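Local coordinates for hypothetical protein BA_2335 (Bacillus anthracis, PDB 4H4N) that is of unknown function, a small all-beta protein in which a two-stranded and a three-stranded antiparallel sheet pack against each other, at residues Leu19-Phe24 with Thr55-Glu60; Lys7-Lys12 with Thr49-Tyr54. One frame throughout, in Å; residues are numbered along the deposited sequence.

Interaction 1 of 2, residues Leu19-Phe24 with Thr55-Glu60; sequences LKVTFF and TKYETE. With SO4 (sulfate ion), chain F.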
ATOM      1  N   LEU A  19       2.691   1.758   4.679  1.00  7.20           N
ATOM      2  CA  LEU A  19       2.850   1.401   3.284  1.00  7.53           C
ATOM      3  C   LEU A  19       1.790   2.139   2.474  1.00  7.72           C
ATOM      4  O   LEU A  19       0.603   2.056   2.778  1.00  9.19           O
ATOM      5  CB  LEU A  19       2.685  -0.094   3.088  1.00  8.72           C
ATOM      6  CG  LEU A  19       3.105  -0.610   1.701  1.00 10.36           C
ATOM      7  CD1 LEU A  19       4.618  -0.620   1.535  1.00 12.75           C
ATOM      8  CD2 LEU A  19       2.504  -1.979   1.434  1.00 12.85           C
ATOM      9  N   LYS A  20       2.231   2.855   1.446  0.60  7.84           N
ATOM     10  CA  LYS A  20       1.361   3.611   0.552  0.60  8.35           C
ATOM     11  C   LYS A  20       1.360   2.924  -0.802  0.60  7.87           C
ATOM     12  O   LYS A  20       2.413   2.821  -1.424  0.60  8.87           O
ATOM     13  CB  LYS A  20       1.860   5.047   0.420  0.60  9.99           C
ATOM     14  CG  LYS A  20       1.916   5.823   1.741  0.60 12.49           C
ATOM     15  CD  LYS A  20       2.294   7.290   1.513  0.60 16.86           C
ATOM     16  CE  LYS A  20       2.201   8.127   2.777  0.60 19.52           C
ATOM     17  NZ  LYS A  20       2.299   9.585   2.474  0.60 21.86           N
ATOM     18  N   VAL A  21       0.188   2.491  -1.258  1.00  8.03           N
ATOM     19  CA  VAL A  21       0.030   1.781  -2.513  1.00  8.27           C
ATOM     20  C   VAL A  21      -0.665   2.726  -3.492  1.00  7.99           C
ATOM     21  O   VAL A  21      -1.747   3.224  -3.207  1.00  9.88           O
ATOM     22  CB  VAL A  21      -0.819   0.508  -2.327  1.00  9.49           C
ATOM     23  CG1 VAL A  21      -0.926  -0.264  -3.631  1.00 10.85           C
ATOM     24  CG2 VAL A  21      -0.251  -0.373  -1.205  1.00 11.23           C
ATOM     25  N   THR A  22      -0.025   2.987  -4.623  1.00  7.71           N
ATOM     26  CA  THR A  22      -0.589   3.828  -5.662  1.00  7.98           C
ATOM     27  C   THR A  22      -0.964   2.969  -6.853  1.00  7.33           C
ATOM     28  O   THR A  22      -0.157   2.187  -7.340  1.00  7.90           O
ATOM     29  CB  THR A  22       0.421   4.905  -6.095  1.00  9.09           C
ATOM     30  OG1 THR A  22       0.818   5.673  -4.959  1.00 11.85           O
ATOM     31  CG2 THR A  22      -0.196   5.829  -7.118  1.00 10.76           C
ATOM     32  N   PHE A  23      -2.199   3.121  -7.311  1.00  7.22           N
ATOM     33  CA  PHE A  23      -2.711   2.424  -8.484  1.00  7.53           C
ATOM     34  C   PHE A  23      -2.649   3.354  -9.682  1.00  7.95           C
ATOM     35  O   PHE A  23      -3.040   4.521  -9.589  1.00  9.15           O
ATOM     36  CB  PHE A  23      -4.167   1.991  -8.245  1.00  8.17           C
ATOM     37  CG  PHE A  23      -4.301   0.924  -7.186  1.00  8.40           C
ATOM     38  CD1 PHE A  23      -4.124  -0.404  -7.506  1.00  9.50           C
ATOM     39  CD2 PHE A  23      -4.584   1.234  -5.878  1.00  9.66           C
ATOM     40  CE1 PHE A  23      -4.245  -1.406  -6.544  1.00 10.65           C
ATOM     41  CE2 PHE A  23      -4.697   0.240  -4.911  1.00 11.35           C
ATOM     42  CZ  PHE A  23      -4.529  -1.074  -5.252  1.00 11.04           C
ATOM     43  N   PHE A  24      -2.169   2.827 -10.803  1.00  7.76           N
ATOM     44  CA  PHE A  24      -1.955   3.578 -12.034  1.00  8.10           C
ATOM     45  C   PHE A  24      -2.745   2.985 -13.174  1.00  7.90           C
ATOM     46  O   PHE A  24      -2.994   1.784 -13.225  1.00  8.54           O
ATOM     47  CB  PHE A  24      -0.465   3.542 -12.433  1.00  8.87           C
ATOM     48  CG  PHE A  24       0.457   4.228 -11.460  1.00  8.98           C
ATOM     49  CD1 PHE A  24       0.759   5.575 -11.571  1.00 10.58           C
ATOM     50  CD2 PHE A  24       1.017   3.526 -10.398  1.00  9.33           C
ATOM     51  CE1 PHE A  24       1.603   6.191 -10.671  1.00 11.29           C
ATOM     52  CE2 PHE A  24       1.867   4.152  -9.509  1.00 10.68           C
ATOM     53  CZ  PHE A  24       2.171   5.479  -9.658  1.00 11.17           C
ATOM     54  N   THR A  55      -4.015  -0.792 -13.928  1.00  9.23           N
ATOM     55  CA  THR A  55      -3.021  -1.359 -14.808  1.00  9.45           C
ATOM     56  C   THR A  55      -1.804  -1.879 -14.033  1.00  8.97           C
ATOM     57  O   THR A  55      -1.333  -2.990 -14.298  1.00 10.27           O
ATOM     58  CB  THR A  55      -2.634  -0.335 -15.877  1.00  9.94           C
ATOM     59  OG1 THR A  55      -3.814   0.031 -16.622  1.00 11.35           O
ATOM     60  CG2 THR A  55      -1.593  -0.876 -16.792  1.00 11.31           C
ATOM     61  N   LYS A  56      -1.294  -1.075 -13.110  1.00  9.01           N
ATOM     62  CA  LYS A  56      -0.234  -1.547 -12.219  1.00  9.33           C
ATOM     63  C   LYS A  56      -0.351  -0.784 -10.911  1.00  8.39           C
ATOM     64  O   LYS A  56      -1.095   0.191 -10.816  1.00  8.99           O
ATOM     65  CB  LYS A  56       1.172  -1.346 -12.785  1.00 10.94           C
ATOM     66  CG  LYS A  56       1.598   0.089 -12.850  1.00 12.82           C
ATOM     67  CD  LYS A  56       3.111   0.218 -12.959  1.00 14.37           C
ATOM     68  CE  LYS A  56       3.537   1.672 -12.947  1.00 15.39           C
ATOM     69  NZ  LYS A  56       5.033   1.775 -12.969  1.00 15.19           N
ATOM     70  N   TYR A  57       0.350  -1.275  -9.892  1.00  8.02           N
ATOM     71  CA  TYR A  57       0.499  -0.527  -8.665  1.00  7.75           C
ATOM     72  C   TYR A  57       1.980  -0.412  -8.340  1.00  7.72           C
ATOM     73  O   TYR A  57       2.805  -1.188  -8.815  1.00  8.70           O
ATOM     74  CB  TYR A  57      -0.288  -1.150  -7.490  1.00  8.77           C
ATOM     75  CG  TYR A  57       0.219  -2.481  -7.032  1.00  9.19           C
ATOM     76  CD1 TYR A  57       1.310  -2.561  -6.185  1.00  9.94           C
ATOM     77  CD2 TYR A  57      -0.376  -3.652  -7.430  1.00 11.67           C
ATOM     78  CE1 TYR A  57       1.830  -3.775  -5.780  1.00 12.08           C
ATOM     79  CE2 TYR A  57       0.122  -4.887  -7.009  1.00 13.18           C
ATOM     80  CZ  TYR A  57       1.225  -4.938  -6.181  1.00 13.01           C
ATOM     81  OH  TYR A  57       1.709  -6.163  -5.772  1.00 17.00           O
ATOM     82  N   GLU A  58       2.293   0.571  -7.513  1.00  7.44           N
ATOM     83  CA  GLU A  58       3.622   0.711  -6.918  1.00  8.01           C
ATOM     84  C   GLU A  58       3.435   0.981  -5.434  1.00  8.12           C
ATOM     85  O   GLU A  58       2.376   1.407  -4.995  1.00  9.44           O
ATOM     86  CB  GLU A  58       4.419   1.844  -7.554  1.00  8.75           C
ATOM     87  CG  GLU A  58       4.626   1.696  -9.036  1.00  9.58           C
ATOM     88  CD  GLU A  58       5.604   0.606  -9.464  1.00 11.06           C
ATOM     89  OE1 GLU A  58       6.246  -0.050  -8.623  1.00 12.35           O
ATOM     90  OE2 GLU A  58       5.724   0.418 -10.695  1.00 13.81           O
ATOM     91  N   THR A  59       4.469   0.724  -4.657  1.00  8.64           N
ATOM     92  CA  THR A  59       4.434   0.919  -3.229  1.00  8.95           C
ATOM     93  C   THR A  59       5.556   1.818  -2.748  1.00  8.37           C
ATOM     94  O   THR A  59       6.642   1.881  -3.337  1.00  9.47           O
ATOM     95  CB  THR A  59       4.508  -0.424  -2.473  1.00 10.63           C
ATOM     96  OG1 THR A  59       5.764  -1.050  -2.721  1.00 14.13           O
ATOM     97  CG2 THR A  59       3.407  -1.356  -2.893  1.00 12.25           C
ATOM     98  N   GLU A  60       5.288   2.480  -1.634  1.00  8.39           N
ATOM     99  CA  GLU A  60       6.232   3.312  -0.917  1.00  9.17           C
ATOM    100  C   GLU A  60       6.106   3.008   0.563  1.00  8.15           C
ATOM    101  O   GLU A  60       5.012   2.791   1.060  1.00  9.91           O
ATOM    102  CB  GLU A  60       5.901   4.814  -1.089  1.00 10.41           C
ATOM    103  CG  GLU A  60       6.100   5.339  -2.469  1.00 11.28           C
ATOM    104  CD  GLU A  60       5.521   6.713  -2.624  1.00 12.14           C
ATOM    105  OE1 GLU A  60       4.268   6.824  -2.621  1.00 15.30           O
ATOM    106  OE2 GLU A  60       6.294   7.685  -2.809  1.00 11.63           O
TER
HETATM  107  S   SO4 F 105       3.997  11.730  -0.368  0.50 32.14           S
HETATM  108  O1  SO4 F 105       4.752  12.476   0.631  0.50 32.27           O
HETATM  109  O2  SO4 F 105       3.081  10.832   0.322  0.50 31.78           O
HETATM  110  O3  SO4 F 105       4.895  10.964  -1.226  0.50 31.97           O
HETATM  111  O4  SO4 F 105       3.235  12.670  -1.186  0.50 32.37           O
HETATM  112  O   HOH W   1       2.773   4.651  -3.458  1.00 16.42           O
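Val21 and Phe23 pair with Thr59 and Tyr57 on the inner face of an antiparallel sheet in which strand 17-24 is central and strand 56-63 lies at one border. Contact here is close: CG1 of Val21 reaches CB of Tyr57 at 4.0 Å, and CD1 of Phe23 meets that same CB at 3.9 Å. With CG between its backbone N and carbonyl carbon (chi1 67°), Tyr57 swings its ring beyond the pair to meet Phe11 edge-to-face. Between these non-hydrogen-bonded pairs, backbone bonds run from Thr22 N to Glu58 O and from Glu58 N to Thr22 O, each 2.9 Å. At Phe24 the ladder ends in a classic beta bulge: Phe24 O accepts from Thr55 N at 2.9 Å and only weakly from Lys56 N at 3.3 Å.

On the other face, packing is equally tight at Phe24, whose ring lies across Lys56 and the stem of Glu58, CE2 to Glu58 CG 3.7 Å. Lys56 NZ grips Glu58 OE2 through the anti lone pair in a salt bridge. The Lys20-Glu60 end is the loose, solvent side. One water links Lys20 O, Glu60 OE1 and Thr22 OG1, the last also hydrogen-bonded to Asn33 OD1. Glu60 OE2 pairs with Arg62, which shares a sulfate, probably from the crystallisation liquor, with Lys20 NZ. The chemistry implies apolar cohesion around Val21 and Phe23, more apolar cover from Phe24 beside a salt bridge, and water-mediated polar contact at Lys20 and Glu60.

Interaction 2 of 2, residues Lys7-Lys12 with Thr49-Tyr54; sequences KPIAFK and TRYPNY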
ATOM      1  N   LYS A   7      -9.550 -10.121  -6.730  1.00 22.24           N
ATOM      2  CA  LYS A   7      -9.040 -10.908  -5.635  1.00 20.54           C
ATOM      3  C   LYS A   7      -8.226 -10.016  -4.685  1.00 18.12           C
ATOM      4  O   LYS A   7      -7.756  -8.945  -5.075  1.00 17.69           O
ATOM      5  CB  LYS A   7      -8.153 -12.033  -6.172  1.00 21.47           C
ATOM      6  CG  LYS A   7      -8.904 -13.151  -6.883  1.00 23.61           C
ATOM      7  CD  LYS A   7      -7.930 -14.114  -7.574  1.00 26.62           C
ATOM      8  CE  LYS A   7      -8.631 -15.348  -8.138  1.00 28.39           C
ATOM      9  NZ  LYS A   7      -7.689 -16.254  -8.861  1.00 30.28           N
ATOM     10  N   PRO A   8      -8.080 -10.442  -3.423  0.60 17.06           N
ATOM     11  CA  PRO A   8      -7.240  -9.689  -2.505  0.60 15.98           C
ATOM     12  C   PRO A   8      -5.816  -9.541  -3.032  0.60 14.19           C
ATOM     13  O   PRO A   8      -5.330 -10.427  -3.749  0.60 14.76           O
ATOM     14  CB  PRO A   8      -7.238 -10.573  -1.249  0.60 16.73           C
ATOM     15  CG  PRO A   8      -8.568 -11.225  -1.272  0.60 17.54           C
ATOM     16  CD  PRO A   8      -8.835 -11.502  -2.724  0.60 17.47           C
ATOM     17  N   ILE A   9      -5.194  -8.402  -2.744  1.00 12.49           N
ATOM     18  CA  ILE A   9      -3.773  -8.197  -3.024  1.00 11.09           C
ATOM     19  C   ILE A   9      -3.135  -8.070  -1.643  1.00 10.50           C
ATOM     20  O   ILE A   9      -3.592  -7.276  -0.815  1.00 11.64           O
ATOM     21  CB  ILE A   9      -3.474  -6.943  -3.883  1.00 11.06           C
ATOM     22  CG1 ILE A   9      -4.312  -6.923  -5.155  1.00 13.06           C
ATOM     23  CG2 ILE A   9      -1.995  -6.895  -4.220  1.00 11.43           C
ATOM     24  CD1 ILE A   9      -4.263  -5.581  -5.865  1.00 14.56           C
ATOM     25  N   ALA A  10      -2.082  -8.853  -1.396  1.00 10.08           N
ATOM     26  CA  ALA A  10      -1.408  -8.884  -0.104  1.00  9.95           C
ATOM     27  C   ALA A  10      -0.173  -8.008  -0.135  1.00  9.38           C
ATOM     28  O   ALA A  10       0.558  -7.982  -1.124  1.00  9.57           O
ATOM     29  CB  ALA A  10      -1.023 -10.319   0.247  1.00 11.18           C
ATOM     30  N   PHE A  11       0.092  -7.362   0.998  1.00  9.81           N
ATOM     31  CA  PHE A  11       1.227  -6.469   1.182  1.00 10.40           C
ATOM     32  C   PHE A  11       1.901  -6.705   2.521  1.00 10.61           C
ATOM     33  O   PHE A  11       1.248  -6.898   3.524  1.00 11.92           O
ATOM     34  CB  PHE A  11       0.769  -5.012   1.129  1.00 11.21           C
ATOM     35  CG  PHE A  11       0.223  -4.625  -0.184  1.00 11.68           C
ATOM     36  CD1 PHE A  11       1.080  -4.275  -1.206  1.00 13.21           C
ATOM     37  CD2 PHE A  11      -1.129  -4.637  -0.426  1.00 12.81           C
ATOM     38  CE1 PHE A  11       0.602  -3.952  -2.452  1.00 14.70           C
ATOM     39  CE2 PHE A  11      -1.625  -4.291  -1.666  1.00 14.04           C
ATOM     40  CZ  PHE A  11      -0.755  -3.959  -2.682  1.00 14.55           C
ATOM     41  N   LYS A  12       3.223  -6.682   2.518  1.00 10.91           N
ATOM     42  CA  LYS A  12       3.993  -6.769   3.750  1.00 11.03           C
ATOM     43  C   LYS A  12       4.360  -5.358   4.170  1.00 10.83           C
ATOM     44  O   LYS A  12       5.023  -4.631   3.434  1.00 13.34           O
ATOM     45  CB  LYS A  12       5.254  -7.598   3.554  1.00 11.92           C
ATOM     46  CG  LYS A  12       6.056  -7.760   4.828  1.00 13.28           C
ATOM     47  CD  LYS A  12       7.137  -8.810   4.684  1.00 15.64           C
ATOM     48  CE  LYS A  12       8.178  -8.418   3.656  1.00 17.39           C
ATOM     49  NZ  LYS A  12       9.187  -9.464   3.458  1.00 18.97           N
ATOM     50  N   THR A  49      -8.695  -5.527  -0.400  1.00 15.36           N
ATOM     51  CA  THR A  49      -9.729  -6.240  -1.115  1.00 16.47           C
ATOM     52  C   THR A  49     -10.599  -5.335  -1.977  1.00 14.85           C
ATOM     53  O   THR A  49     -11.343  -5.826  -2.823  1.00 17.53           O
ATOM     54  CB  THR A  49     -10.617  -7.013  -0.122  1.00 18.24           C
ATOM     55  OG1 THR A  49     -11.212  -6.107   0.812  1.00 21.51           O
ATOM     56  CG2 THR A  49      -9.784  -8.033   0.637  1.00 20.15           C
ATOM     57  N   ARG A  50     -10.510  -4.023  -1.766  1.00 12.70           N
ATOM     58  CA  ARG A  50     -11.274  -3.055  -2.537  1.00 12.02           C
ATOM     59  C   ARG A  50     -10.286  -2.147  -3.229  1.00 11.37           C
ATOM     60  O   ARG A  50      -9.412  -1.559  -2.604  1.00 11.77           O
ATOM     61  CB  ARG A  50     -12.203  -2.256  -1.621  1.00 12.89           C
ATOM     62  CG  ARG A  50     -13.220  -3.151  -0.892  1.00 14.75           C
ATOM     63  CD  ARG A  50     -14.249  -2.397  -0.087  1.00 15.98           C
ATOM     64  NE  ARG A  50     -15.096  -1.582  -0.935  1.00 16.01           N
ATOM     65  CZ  ARG A  50     -16.086  -0.805  -0.484  1.00 14.61           C
ATOM     66  NH1 ARG A  50     -16.336  -0.729   0.813  1.00 15.92           N
ATOM     67  NH2 ARG A  50     -16.805  -0.080  -1.323  1.00 14.71           N
ATOM     68  N   TYR A  51     -10.439  -2.033  -4.530  1.00 11.63           N
ATOM     69  CA  TYR A  51      -9.560  -1.223  -5.325  1.00 12.29           C
ATOM     70  C   TYR A  51     -10.204  -1.057  -6.684  1.00 13.03           C
ATOM     71  O   TYR A  51     -10.956  -1.916  -7.131  1.00 12.98           O
ATOM     72  CB  TYR A  51      -8.151  -1.845  -5.444  1.00 12.80           C
ATOM     73  CG  TYR A  51      -8.117  -3.284  -5.856  1.00 12.23           C
ATOM     74  CD1 TYR A  51      -8.145  -3.656  -7.200  1.00 12.97           C
ATOM     75  CD2 TYR A  51      -8.003  -4.293  -4.905  1.00 12.51           C
ATOM     76  CE1 TYR A  51      -8.096  -4.982  -7.574  1.00 13.44           C
ATOM     77  CE2 TYR A  51      -7.957  -5.636  -5.278  1.00 13.18           C
ATOM     78  CZ  TYR A  51      -7.986  -5.965  -6.620  1.00 13.46           C
ATOM     79  OH  TYR A  51      -7.908  -7.277  -7.023  1.00 15.63           O
ATOM     80  N   PRO A  52      -9.884   0.037  -7.371  1.00 14.16           N
ATOM     81  CA  PRO A  52     -10.427   0.234  -8.698  1.00 14.73           C
ATOM     82  C   PRO A  52      -9.728  -0.647  -9.712  1.00 14.28           C
ATOM     83  O   PRO A  52      -8.654  -1.186  -9.447  1.00 14.52           O
ATOM     84  CB  PRO A  52     -10.077   1.697  -8.990  1.00 16.04           C
ATOM     85  CG  PRO A  52      -8.857   1.947  -8.213  1.00 15.94           C
ATOM     86  CD  PRO A  52      -9.022   1.165  -6.960  1.00 14.72           C
ATOM     87  N   ASN A  53     -10.340  -0.789 -10.874  1.00 14.88           N
ATOM     88  CA  ASN A  53      -9.654  -1.426 -11.980  1.00 14.70           C
ATOM     89  C   ASN A  53      -8.358  -0.650 -12.186  1.00 13.66           C
ATOM     90  O   ASN A  53      -8.343   0.571 -12.082  1.00 14.33           O
ATOM     91  CB  ASN A  53     -10.509  -1.422 -13.241  1.00 16.27           C
ATOM     92  CG  ASN A  53     -11.714  -2.336 -13.133  1.00 20.25           C
ATOM     93  OD1 ASN A  53     -11.744  -3.254 -12.314  1.00 24.28           O
ATOM     94  ND2 ASN A  53     -12.705  -2.102 -13.978  1.00 24.43           N
ATOM     95  N   TYR A  54      -7.267  -1.362 -12.423  1.00 12.30           N
ATOM     96  CA  TYR A  54      -5.942  -0.745 -12.501  1.00 11.40           C
ATOM     97  C   TYR A  54      -5.064  -1.475 -13.493  1.00 10.32           C
ATOM     98  O   TYR A  54      -5.310  -2.619 -13.842  1.00 11.77           O
ATOM     99  CB  TYR A  54      -5.261  -0.738 -11.104  1.00 11.40           C
ATOM    100  CG  TYR A  54      -4.807  -2.098 -10.630  1.00 11.69           C
ATOM    101  CD1 TYR A  54      -5.678  -2.961  -9.993  1.00 13.70           C
ATOM    102  CD2 TYR A  54      -3.510  -2.530 -10.853  1.00 12.00           C
ATOM    103  CE1 TYR A  54      -5.262  -4.210  -9.582  1.00 14.66           C
ATOM    104  CE2 TYR A  54      -3.083  -3.779 -10.440  1.00 13.70           C
ATOM    105  CZ  TYR A  54      -3.956  -4.617  -9.814  1.00 14.58           C
ATOM    106  OH  TYR A  54      -3.525  -5.865  -9.422  1.00 18.32           O
TER
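Ile9 lays its CD1 methyl over one face of the Tyr51 ring, a CH-pi contact in which the methyl sits 3.9 Å from the ring centroid, 19° off the normal and displaced toward the rim. The contact ties the start of strand 9-13, a member of the two-stranded antiparallel sheet, to the loop that leaves its partner strand 44-48 and leads to strand 56-63. CG1 of Ile9 lies anti to its carbonyl carbon (chi1 -52°) and the chain then runs extended, which brings CD1 within reach of both Tyr51 and Tyr54. The latter comes from the opposite direction, and Ile9 CD1 lies 3.6 Å from Tyr54 OH.

At the outer margin the packing thins to a single patch, where Pro8 CG rests 3.9 Å from Thr49 CG2. Tyr51 is held at both ends of the residue: its backbone O accepts from Lys6 NZ, and its hydroxyl bonds the main chain just ahead of the strand. That second bond would restrain the ring while Ile9 packs on its face. Tyr51 OH donates to Lys7 O at 2.6 Å, in the carbonyl plane and on a lone pair, with a C=O...donor angle of 141°.

In the fold
Interaction 1 is a strand pairing within the three-stranded sheet and is partly buried; interaction 2 is a surface contact between the opening of the two-stranded sheet and a loop. Regular backbone bonding dominates the first, whereas the second depends on side chains and a lone tyrosine hydroxyl bond to the main chain. The two are nevertheless continuous, because residues 49-54 run directly into residues 55-60. Apolar groups of the two also meet: Phe11 packs on Leu19, and Phe23 CD1 lies 3.6 Å from Tyr54 CG in the connecting loop. Charged groups and sulfate gather on the far face of interaction 1, away from this apolar junction.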